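Local structure of uncharacterized protein (Corynebacterium diphtheriae NCTC 13129, 3CP3) at residues Ser22-Glu27 with Val45-Asp50; Gly30-His35 with Ser75-Glu80; Val58-Ala63 with Val127-Arg132; Val92-Asn97 with Arg132-Arg137. The protein is of unknown function but belongs to the pyridoxamine 5'-phosphate oxidase family and, as in relatives with the split-barrel fold, may bind a flavin. One frame throughout, in Å; residues are numbered along the deposited sequence.

Contact 1. Residues Ser22-Glu27 with Val45-Asp50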
# COMPACT_ATOMS: atom_id res chain seq x y z
N SER A 22 12.30 11.27 7.66
CA SER A 22 13.27 11.59 6.61
C SER A 22 13.10 10.65 5.40
O SER A 22 13.10 11.05 4.21
CB SER A 22 14.68 11.46 7.15
OG SER A 22 14.87 12.34 8.25
N ARG A 23 12.96 9.36 5.68
CA ARG A 23 12.91 8.41 4.56
C ARG A 23 11.61 8.60 3.78
O ARG A 23 11.57 8.56 2.53
CB ARG A 23 12.96 6.98 5.07
CG ARG A 23 14.36 6.54 5.62
CD ARG A 23 14.30 5.11 6.00
NE ARG A 23 15.31 4.75 7.01
CZ ARG A 23 15.89 3.57 7.08
NH1 ARG A 23 15.65 2.65 6.16
NH2 ARG A 23 16.74 3.30 8.09
N LEU A 24 10.53 8.83 4.49
CA LEU A 24 9.25 9.10 3.78
C LEU A 24 9.38 10.35 2.87
O LEU A 24 8.92 10.33 1.70
CB LEU A 24 8.14 9.27 4.83
CG LEU A 24 6.72 9.58 4.32
CD1 LEU A 24 5.66 8.68 4.98
CD2 LEU A 24 6.44 11.01 4.63
N SER A 25 10.01 11.39 3.42
CA SER A 25 10.35 12.65 2.75
C SER A 25 11.21 12.53 1.48
O SER A 25 11.20 13.43 0.64
CB SER A 25 11.12 13.55 3.73
OG SER A 25 12.52 13.30 3.61
N SER A 26 11.95 11.42 1.36
CA SER A 26 12.82 11.20 0.22
C SER A 26 12.05 10.62 -0.97
O SER A 26 12.61 10.49 -2.02
CB SER A 26 13.95 10.25 0.56
OG SER A 26 13.45 8.94 0.75
N GLU A 27 10.80 10.23 -0.80
CA GLU A 27 10.05 9.68 -1.92
C GLU A 27 9.01 10.75 -2.29
O GLU A 27 8.68 11.61 -1.48
CB GLU A 27 9.30 8.43 -1.44
CG GLU A 27 10.24 7.27 -1.06
CD GLU A 27 10.76 6.57 -2.28
OE1 GLU A 27 9.99 6.50 -3.28
OE2 GLU A 27 11.91 6.11 -2.27
N VAL A 45 -0.36 8.15 -4.74
CA VAL A 45 -0.52 9.57 -5.04
C VAL A 45 0.85 10.18 -4.95
O VAL A 45 1.71 9.64 -4.25
CB VAL A 45 -1.44 10.30 -4.02
CG1 VAL A 45 -2.85 9.85 -4.16
CG2 VAL A 45 -0.95 10.15 -2.52
N ASN A 46 1.09 11.27 -5.69
CA ASN A 46 2.26 12.13 -5.43
C ASN A 46 1.93 13.00 -4.20
O ASN A 46 0.85 13.62 -4.11
CB ASN A 46 2.64 13.01 -6.66
CG ASN A 46 3.26 12.21 -7.82
OD1 ASN A 46 4.28 11.52 -7.67
ND2 ASN A 46 2.66 12.32 -8.99
N PHE A 47 2.85 13.07 -3.24
CA PHE A 47 2.60 13.75 -1.96
C PHE A 47 3.82 14.61 -1.62
O PHE A 47 4.93 14.43 -2.17
CB PHE A 47 2.35 12.70 -0.82
CG PHE A 47 3.62 12.04 -0.37
CD1 PHE A 47 4.32 12.50 0.76
CD2 PHE A 47 4.15 10.99 -1.09
CE1 PHE A 47 5.53 11.94 1.12
CE2 PHE A 47 5.36 10.38 -0.70
CZ PHE A 47 6.06 10.87 0.40
N VAL A 48 3.65 15.49 -0.65
CA VAL A 48 4.78 16.14 -0.00
C VAL A 48 4.51 16.09 1.50
O VAL A 48 3.35 16.16 1.93
CB VAL A 48 4.98 17.62 -0.48
CG1 VAL A 48 5.62 17.66 -1.87
CG2 VAL A 48 3.64 18.44 -0.44
N LEU A 49 5.59 15.97 2.26
CA LEU A 49 5.55 16.06 3.71
C LEU A 49 5.80 17.51 4.14
O LEU A 49 6.80 18.11 3.73
CB LEU A 49 6.66 15.18 4.30
CG LEU A 49 6.79 15.19 5.83
CD1 LEU A 49 5.53 14.49 6.46
CD2 LEU A 49 8.06 14.46 6.24
N ASP A 50 4.92 18.05 4.96
CA ASP A 50 5.01 19.44 5.45
C ASP A 50 5.23 19.41 6.97
O ASP A 50 4.51 18.73 7.69
CB ASP A 50 3.73 20.22 5.11
CG ASP A 50 3.82 21.70 5.51
OD1 ASP A 50 4.95 22.21 5.66
OD2 ASP A 50 2.77 22.35 5.65
O HOH W 1 7.52 14.19 -1.31
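The curled antiparallel sheet of this chain is consistent with the FMN-binding split barrel of the pyridoxamine 5'-phosphate oxidase family, and helix 17-25 packs on it against strand 39-50, through residues in the C-terminal part of the helix and just beyond it. Leu24 supplies the apolar link: its CD2 lies 3.7 Å from Phe47 CE1 and 4.0 Å from Leu49 CD1, so one methyl touches both a ring and a leucine branch. CG of Leu24 stands anti to the backbone N (chi1 179°), which carries the isobutyl group down from the helix onto the strand. The side chains of Leu24 and Leu49 meet at about a right angle. Deeper in, the Phe47 ring reaches in beside Leu24 O and Glu27 O. Leu24 O sits at the ring edge, in plane, 3.2 Å from Phe47 CZ, where the positive rim of the ring suits a carbonyl oxygen. Phe79 adds an edge-to-face ring partner to Phe47, and Leu94 of strand 89-100 backs Leu24. A water bridges the two backbones, donating to Glu27 O at 2.8 Å and to Phe47 O at 2.7 Å.

Contact 2. Residues Gly30-His35 with Ser75-Glu80; sequences GRLVVH and SDVLFE. With ACY (acetic acid), chain B.
OE1 of Glu80 grips NH1 of Arg31 at 2.9 Å across the two strands. This salt bridge meets the oxygen on its syn side, though tilted out of the carboxylate plane, with guanidinium and carboxylate planes 64° apart. An acetic acid molecule, probably from the crystallisation liquor, offers the same nitrogen a weak acceptor, but its pose is doubtful. Arg31 reaches out with an extended chain from CG to NE, whereas Glu80 bends at chi2 (-97°), which turns its carboxylate back over the neighbouring strand. The main polar partner of Arg31 is Asp82 of the second subunit, so this pair stands at the dimer interface.

Beneath these charges strands 29-36 and 76-83 run antiparallel. Arg31 with Glu80 and Val33 with Leu78 are hydrogen-bonded pairs, and the bond from Val33 N to Leu78 O is 2.8 Å long. Leu32 and Phe79 form the non-hydrogen-bonded pair between them, on the opposite face of the sheet. CD1 of Leu32 packs 3.8 Å from Val77 CB and also touches the edge of the Phe79 ring. Gly30 CA approaches Phe79 CZ at 3.5 Å, a position with no side chain to obstruct the ring. Farther along, a water joins His35 N to Asp76 O.

The two faces thus differ in chemistry: Leu32, Val77 and Phe79 pack inward on Ile129, whereas the face of Arg31, Val33, Leu78 and Glu80 mixes charge with apolar groups against the second subunit, whose Asp82 probably offsets the charge of Arg31 together with Glu80.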
# COMPACT_ATOMS: atom_id res chain seq x y z
N GLY A 30 3.39 7.98 -2.68
CA GLY A 30 2.96 7.14 -1.53
C GLY A 30 1.59 6.54 -1.78
O GLY A 30 0.94 6.84 -2.81
N ARG A 31 1.12 5.70 -0.86
CA ARG A 31 -0.16 5.02 -1.05
C ARG A 31 -1.10 5.39 0.05
O ARG A 31 -0.76 5.30 1.24
CB ARG A 31 0.09 3.51 -0.98
CG ARG A 31 1.03 3.10 -2.14
CD ARG A 31 1.73 1.84 -1.95
NE ARG A 31 2.70 1.81 -3.03
CZ ARG A 31 3.95 2.17 -2.87
NH1 ARG A 31 4.41 2.47 -1.62
NH2 ARG A 31 4.75 2.15 -3.92
N LEU A 32 -2.32 5.77 -0.33
CA LEU A 32 -3.31 6.07 0.66
C LEU A 32 -4.21 4.85 0.85
O LEU A 32 -4.76 4.31 -0.12
CB LEU A 32 -4.14 7.27 0.19
CG LEU A 32 -5.07 7.82 1.26
CD1 LEU A 32 -4.36 8.66 2.33
CD2 LEU A 32 -6.13 8.66 0.58
N VAL A 33 -4.43 4.46 2.12
CA VAL A 33 -5.35 3.40 2.32
C VAL A 33 -6.60 3.98 2.93
O VAL A 33 -6.55 4.61 4.01
CB VAL A 33 -4.78 2.31 3.27
CG1 VAL A 33 -5.79 1.22 3.45
CG2 VAL A 33 -3.46 1.75 2.67
N VAL A 34 -7.72 3.71 2.27
CA VAL A 34 -8.99 4.27 2.69
C VAL A 34 -9.99 3.18 2.93
O VAL A 34 -9.79 2.01 2.53
CB VAL A 34 -9.59 5.21 1.61
CG1 VAL A 34 -8.63 6.35 1.31
CG2 VAL A 34 -9.89 4.42 0.33
N HIS A 35 -11.04 3.56 3.64
CA HIS A 35 -12.10 2.63 3.90
C HIS A 35 -13.40 3.26 4.13
O HIS A 35 -13.48 4.36 4.71
CB HIS A 35 -11.78 1.68 5.07
CG HIS A 35 -11.72 2.31 6.42
ND1 HIS A 35 -10.67 3.12 6.82
CD2 HIS A 35 -12.50 2.15 7.50
CE1 HIS A 35 -10.84 3.47 8.08
NE2 HIS A 35 -11.96 2.93 8.51
N SER A 75 -12.56 9.63 7.28
CA SER A 75 -11.38 10.52 7.28
C SER A 75 -10.15 9.80 7.80
O SER A 75 -9.00 10.21 7.54
CB SER A 75 -11.69 11.82 8.08
OG SER A 75 -11.72 11.53 9.49
N ASP A 76 -10.36 8.65 8.47
CA ASP A 76 -9.27 7.87 9.05
C ASP A 76 -8.61 7.03 7.95
O ASP A 76 -9.28 6.23 7.25
CB ASP A 76 -9.85 6.95 10.19
CG ASP A 76 -8.80 6.08 10.87
OD1 ASP A 76 -7.66 6.53 11.16
OD2 ASP A 76 -9.15 4.92 11.18
N VAL A 77 -7.30 7.23 7.79
CA VAL A 77 -6.55 6.67 6.66
C VAL A 77 -5.21 6.14 7.14
O VAL A 77 -4.75 6.46 8.27
CB VAL A 77 -6.27 7.73 5.51
CG1 VAL A 77 -7.57 8.19 4.83
CG2 VAL A 77 -5.46 8.97 6.00
N LEU A 78 -4.54 5.37 6.28
CA LEU A 78 -3.13 5.16 6.44
C LEU A 78 -2.46 5.72 5.23
O LEU A 78 -3.08 5.78 4.16
CB LEU A 78 -2.78 3.65 6.41
CG LEU A 78 -3.45 2.69 7.33
CD1 LEU A 78 -2.89 1.27 6.99
CD2 LEU A 78 -3.20 3.09 8.81
N PHE A 79 -1.21 6.10 5.38
CA PHE A 79 -0.39 6.54 4.26
C PHE A 79 0.94 5.82 4.36
O PHE A 79 1.61 5.83 5.43
CB PHE A 79 -0.22 8.08 4.26
CG PHE A 79 0.38 8.61 2.98
CD1 PHE A 79 -0.40 8.75 1.84
CD2 PHE A 79 1.73 8.92 2.88
CE1 PHE A 79 0.16 9.22 0.64
CE2 PHE A 79 2.29 9.37 1.69
CZ PHE A 79 1.50 9.51 0.58
N GLU A 80 1.36 5.21 3.25
CA GLU A 80 2.49 4.35 3.25
C GLU A 80 3.46 4.67 2.13
O GLU A 80 3.08 4.94 0.98
CB GLU A 80 2.06 2.83 3.19
CG GLU A 80 3.22 1.84 3.45
CD GLU A 80 3.85 1.29 2.18
OE1 GLU A 80 3.44 1.75 1.05
OE2 GLU A 80 4.61 0.31 2.30
C ACY B . 7.26 4.39 -2.98
O ACY B . 6.62 4.95 -2.06
OXT ACY B . 7.86 5.02 -3.89
CH3 ACY B . 7.33 2.87 -3.00
O HOH W 2 -10.53 6.11 4.95

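Contact 3. Residues Val58-Ala63 with Val127-Arg132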
# COMPACT_ATOMS: atom_id res chain seq x y z
N VAL A 58 0.84 15.65 5.65
CA VAL A 58 1.05 15.28 4.24
C VAL A 58 0.02 15.94 3.38
O VAL A 58 -1.18 15.89 3.72
CB VAL A 58 0.88 13.74 4.04
CG1 VAL A 58 0.97 13.32 2.56
CG2 VAL A 58 1.91 13.03 4.88
N TYR A 59 0.44 16.51 2.25
CA TYR A 59 -0.51 16.99 1.24
C TYR A 59 -0.40 16.18 -0.02
O TYR A 59 0.71 15.84 -0.47
CB TYR A 59 -0.20 18.44 0.86
CG TYR A 59 -0.53 19.41 1.95
CD1 TYR A 59 -1.84 19.89 2.11
CD2 TYR A 59 0.44 19.83 2.85
CE1 TYR A 59 -2.14 20.79 3.13
CE2 TYR A 59 0.13 20.77 3.86
CZ TYR A 59 -1.16 21.21 4.00
OH TYR A 59 -1.48 22.12 4.98
N PHE A 60 -1.55 15.94 -0.65
CA PHE A 60 -1.61 15.39 -1.98
C PHE A 60 -2.81 16.00 -2.71
O PHE A 60 -3.54 16.79 -2.13
CB PHE A 60 -1.61 13.83 -1.91
CG PHE A 60 -2.84 13.23 -1.27
CD1 PHE A 60 -3.95 12.91 -2.06
CD2 PHE A 60 -2.89 13.00 0.08
CE1 PHE A 60 -5.08 12.34 -1.46
CE2 PHE A 60 -4.05 12.49 0.69
CZ PHE A 60 -5.13 12.15 -0.08
N ARG A 61 -2.92 15.74 -4.01
CA ARG A 61 -4.01 16.25 -4.79
C ARG A 61 -4.94 15.17 -5.21
O ARG A 61 -4.51 14.07 -5.46
CB ARG A 61 -3.49 16.86 -6.06
CG ARG A 61 -2.72 18.09 -5.82
CD ARG A 61 -1.73 18.27 -6.93
NE ARG A 61 -1.31 19.65 -6.91
CZ ARG A 61 -0.43 20.19 -7.74
NH1 ARG A 61 -0.14 21.48 -7.61
NH2 ARG A 61 0.13 19.45 -8.68
N THR A 62 -6.22 15.53 -5.35
CA THR A 62 -7.22 14.65 -5.92
C THR A 62 -7.93 15.36 -7.07
O THR A 62 -8.57 16.40 -6.86
CB THR A 62 -8.26 14.16 -4.86
OG1 THR A 62 -8.76 15.26 -4.08
CG2 THR A 62 -7.65 13.21 -3.95
N ALA A 63 -7.76 14.84 -8.29
CA ALA A 63 -8.58 15.30 -9.41
C ALA A 63 -9.99 14.77 -9.26
O ALA A 63 -10.92 15.54 -9.37
CB ALA A 63 -8.00 14.90 -10.76
N VAL A 127 -5.57 17.49 -0.49
CA VAL A 127 -6.07 16.80 0.70
C VAL A 127 -4.91 16.91 1.67
O VAL A 127 -3.76 16.82 1.23
CB VAL A 127 -6.39 15.33 0.35
CG1 VAL A 127 -6.84 14.53 1.58
CG2 VAL A 127 -7.46 15.29 -0.75
N ARG A 128 -5.20 17.22 2.94
CA ARG A 128 -4.23 17.26 4.02
C ARG A 128 -4.43 16.05 4.91
O ARG A 128 -5.56 15.77 5.30
CB ARG A 128 -4.45 18.49 4.91
CG ARG A 128 -3.38 18.70 6.00
CD ARG A 128 -3.99 19.34 7.26
NE ARG A 128 -5.05 20.28 6.91
CZ ARG A 128 -6.23 20.38 7.51
NH1 ARG A 128 -6.56 19.60 8.56
NH2 ARG A 128 -7.10 21.28 7.07
N ILE A 129 -3.34 15.37 5.25
CA ILE A 129 -3.38 14.32 6.27
C ILE A 129 -2.74 14.85 7.54
O ILE A 129 -1.58 15.19 7.54
CB ILE A 129 -2.64 12.97 5.87
CG1 ILE A 129 -3.15 12.46 4.50
CG2 ILE A 129 -2.93 11.91 6.99
CD1 ILE A 129 -2.32 11.30 3.84
N ASP A 130 -3.51 14.89 8.63
CA ASP A 130 -2.99 15.19 9.93
C ASP A 130 -2.51 13.87 10.53
O ASP A 130 -3.32 12.98 10.75
CB ASP A 130 -4.10 15.75 10.82
CG ASP A 130 -4.43 17.20 10.50
OD1 ASP A 130 -3.57 17.96 10.02
OD2 ASP A 130 -5.57 17.56 10.70
N VAL A 131 -1.21 13.78 10.80
CA VAL A 131 -0.56 12.56 11.21
C VAL A 131 -0.65 12.35 12.71
O VAL A 131 -0.28 13.23 13.50
CB VAL A 131 0.88 12.59 10.74
CG1 VAL A 131 1.66 11.32 11.21
CG2 VAL A 131 0.89 12.67 9.22
N ARG A 132 -1.21 11.20 13.09
CA ARG A 132 -1.39 10.79 14.50
C ARG A 132 -0.22 9.90 14.95
O ARG A 132 0.19 9.94 16.12
CB ARG A 132 -2.68 9.95 14.56
CG ARG A 132 -3.54 9.99 15.81
CD ARG A 132 -4.68 8.89 15.63
NE ARG A 132 -5.44 9.18 14.41
CZ ARG A 132 -5.91 8.28 13.56
NH1 ARG A 132 -5.71 6.98 13.73
NH2 ARG A 132 -6.56 8.69 12.50
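Phe60 and Val127 lie side by side across strands 57-62 and 125-139, with the valine over one face of the ring. Val127 CB stands 3.7 Å from the ring centroid in a CH-pi contact, 22° off the ring normal, and Val127 CG1 is 3.4 Å from Phe60 CZ. The phenylalanine takes the less common first torsion in which CG lies between the backbone N and the carbonyl carbon (chi1 66°), and this lays the ring alongside the partner strand beneath Val127. At the ring edge comes Ile129, whose CD1 is 3.8 Å from Phe60 CE2. That same methyl reaches Val58 CB at 4.0 Å: Ile129 CG1 is anti to its carbonyl carbon (chi1 -52°), and an extended chi2 carries CD1 against both Val58 and the Phe60 ring. The other methyl of Val127, CG2, meets Thr62 OG1 and CG2, the two side chains crossing at about a right angle.

On the reverse face Tyr59 and Arg128 run side by side. The aliphatic part of the arginine rests along the phenol, with CB 3.7 Å from Tyr59 CE1, and bends at chi2 and chi3 bring its guanidinium round so that NH1 forms a salt bridge with Asp130 OD2 at 3.1 Å. Glu106 accepts from both Tyr59 OH and Arg128 NE.

Backbone bonds pair Val58 with Ile129 and Phe60 with Val127; the bond from Ile129 N to Val58 O is 2.7 Å long. The face of Val58, Phe60, Val127 and Ile129 is chiefly apolar, with Thr62 at its border, whereas on the other the carboxylates of Glu106 and Asp130 probably balance the charge of Arg128 and fix its bent chain.

Contact 4. Residues Val92-Asn97 with Arg132-Arg137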
# COMPACT_ATOMS: atom_id res chain seq x y z
N VAL A 92 7.41 2.93 5.76
CA VAL A 92 6.97 3.86 6.77
C VAL A 92 5.44 3.93 6.57
O VAL A 92 4.99 4.09 5.42
CB VAL A 92 7.60 5.24 6.58
CG1 VAL A 92 6.93 6.32 7.57
CG2 VAL A 92 9.16 5.13 6.85
N VAL A 93 4.71 3.76 7.67
CA VAL A 93 3.23 3.86 7.68
C VAL A 93 2.84 5.01 8.59
O VAL A 93 3.20 5.06 9.82
CB VAL A 93 2.61 2.55 8.18
CG1 VAL A 93 1.00 2.64 8.35
CG2 VAL A 93 2.99 1.43 7.29
N LEU A 94 2.07 5.94 8.03
CA LEU A 94 1.47 6.96 8.85
C LEU A 94 0.00 6.61 9.12
O LEU A 94 -0.72 6.16 8.20
CB LEU A 94 1.60 8.32 8.14
CG LEU A 94 2.94 8.72 7.59
CD1 LEU A 94 2.76 10.11 6.99
CD2 LEU A 94 4.01 8.73 8.74
N LYS A 95 -0.44 6.75 10.38
CA LYS A 95 -1.87 6.76 10.67
C LYS A 95 -2.34 8.20 10.79
O LYS A 95 -1.68 8.99 11.45
CB LYS A 95 -2.16 6.08 11.98
CG LYS A 95 -1.93 4.58 11.96
CD LYS A 95 -2.70 3.95 13.13
CE LYS A 95 -2.25 2.51 13.44
NZ LYS A 95 -2.46 1.57 12.28
N GLY A 96 -3.48 8.53 10.18
CA GLY A 96 -3.98 9.87 10.35
C GLY A 96 -5.39 10.10 9.86
O GLY A 96 -6.15 9.14 9.67
N ASN A 97 -5.74 11.38 9.76
CA ASN A 97 -7.05 11.79 9.26
C ASN A 97 -6.88 12.71 8.09
O ASN A 97 -6.07 13.69 8.16
CB ASN A 97 -7.89 12.44 10.34
CG ASN A 97 -8.26 11.44 11.44
OD1 ASN A 97 -7.47 11.21 12.33
ND2 ASN A 97 -9.46 10.85 11.38
N ARG A 132 -1.21 11.20 13.09
CA ARG A 132 -1.39 10.79 14.50
C ARG A 132 -0.22 9.90 14.95
O ARG A 132 0.19 9.94 16.12
CB ARG A 132 -2.68 9.95 14.56
CG ARG A 132 -3.54 9.99 15.81
CD ARG A 132 -4.68 8.89 15.63
NE ARG A 132 -5.44 9.18 14.41
CZ ARG A 132 -5.91 8.28 13.56
NH1 ARG A 132 -5.71 6.98 13.73
NH2 ARG A 132 -6.56 8.69 12.50
N GLU A 133 0.29 9.08 14.02
CA GLU A 133 1.33 8.07 14.34
C GLU A 133 2.25 7.83 13.15
O GLU A 133 1.83 7.89 11.98
CB GLU A 133 0.71 6.70 14.72
CG GLU A 133 -0.04 6.64 16.05
CD GLU A 133 -0.68 5.26 16.32
OE1 GLU A 133 -1.91 5.19 16.52
OE2 GLU A 133 0.05 4.25 16.37
N VAL A 134 3.50 7.49 13.45
CA VAL A 134 4.51 7.23 12.42
C VAL A 134 5.08 5.88 12.78
O VAL A 134 5.48 5.68 13.94
CB VAL A 134 5.65 8.25 12.56
CG1 VAL A 134 6.76 7.99 11.50
CG2 VAL A 134 5.12 9.69 12.48
N SER A 135 5.07 4.93 11.86
CA SER A 135 5.76 3.65 12.13
C SER A 135 6.71 3.29 11.04
O SER A 135 6.29 3.02 9.93
CB SER A 135 4.76 2.50 12.32
OG SER A 135 3.80 2.88 13.29
N GLY A 136 8.00 3.18 11.36
CA GLY A 136 8.94 2.82 10.29
C GLY A 136 9.50 1.48 10.62
O GLY A 136 9.76 1.18 11.77
N ARG A 137 9.76 0.68 9.60
CA ARG A 137 10.35 -0.64 9.83
C ARG A 137 11.37 -0.89 8.76
O ARG A 137 11.16 -0.48 7.62
CB ARG A 137 9.23 -1.69 9.71
CG ARG A 137 8.17 -1.55 10.77
CD ARG A 137 7.09 -2.62 10.63
NE ARG A 137 6.00 -2.18 9.78
CZ ARG A 137 4.74 -2.61 9.92
NH1 ARG A 137 4.44 -3.49 10.87
NH2 ARG A 137 3.79 -2.16 9.11
O HOH W 3 1.60 4.38 11.91
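Backbone hydrogen bonds lace Val93 to Ser135 and Lys95 to Glu133 in antiparallel register, and at one end the ladder is broken by a classic beta bulge. There Arg132 and Glu133 both face Lys95, whose carbonyl oxygen accepts twice: from Arg132 N at 2.8 Å and from Glu133 N at 3.2 Å.

Polar side chains gather near the bulge. Arg132, bent at chi3 (-58°), turns its guanidinium back across Gly96, so that the glycine backbone lies over one face and Asn97 OD1 sits at the edge. NH2 of Arg132 donates to that oxygen at 2.7 Å, approaching well above the amide plane, and forms a salt bridge to Asp76. Glu133 and Lys95 lie side by side, their CB atoms 4.0 Å apart; the lysine NZ goes on to Asp39 of the second subunit. Farther along, a water donates to Val93 O at 2.7 Å and is hydrogen-bonded to Ser135 OG.

Apolar contacts occupy the other face. Leu94 CD2 is 4.0 Å from Val134 CG1, the two side chains pointing the same way, and Val92 CG1 reaches that same methyl at 4.3 Å. At Gly136 the strands draw together, the CA atoms of Val92 and Gly136 being 4.2 Å apart.

Strand 89-100 is flanked by strand 76-83 on one side and strand 125-139 on the other. Helix 17-25 covers the face of Val92, Leu94 and Val134, while the face of Val93 and Lys95 packs against the second subunit.

The four contacts trace one curled antiparallel sheet. Contacts 2, 3 and 4 are strand pairings within it, and contact 1 lays helix 17-25 against strand 39-50, which lies between strands 29-36 and 57-62. Centres are about 9 to 14 Å apart, contacts 2 and 3 being closest. Along the chain contact 1 closes before contacts 3 and 4 open, and contact 2 before contact 4; segments alternate between contacts 1 and 2, 2 and 3, and 3 and 4, the last two sharing Arg132. Pairings in the order 29-36, 39-50, 57-62, 125-139, 89-100, 76-83 and back to 29-36 close the barrel, to whose interior contacts 2 and 3 both contribute, while contacts 2 and 4 also face the second subunit.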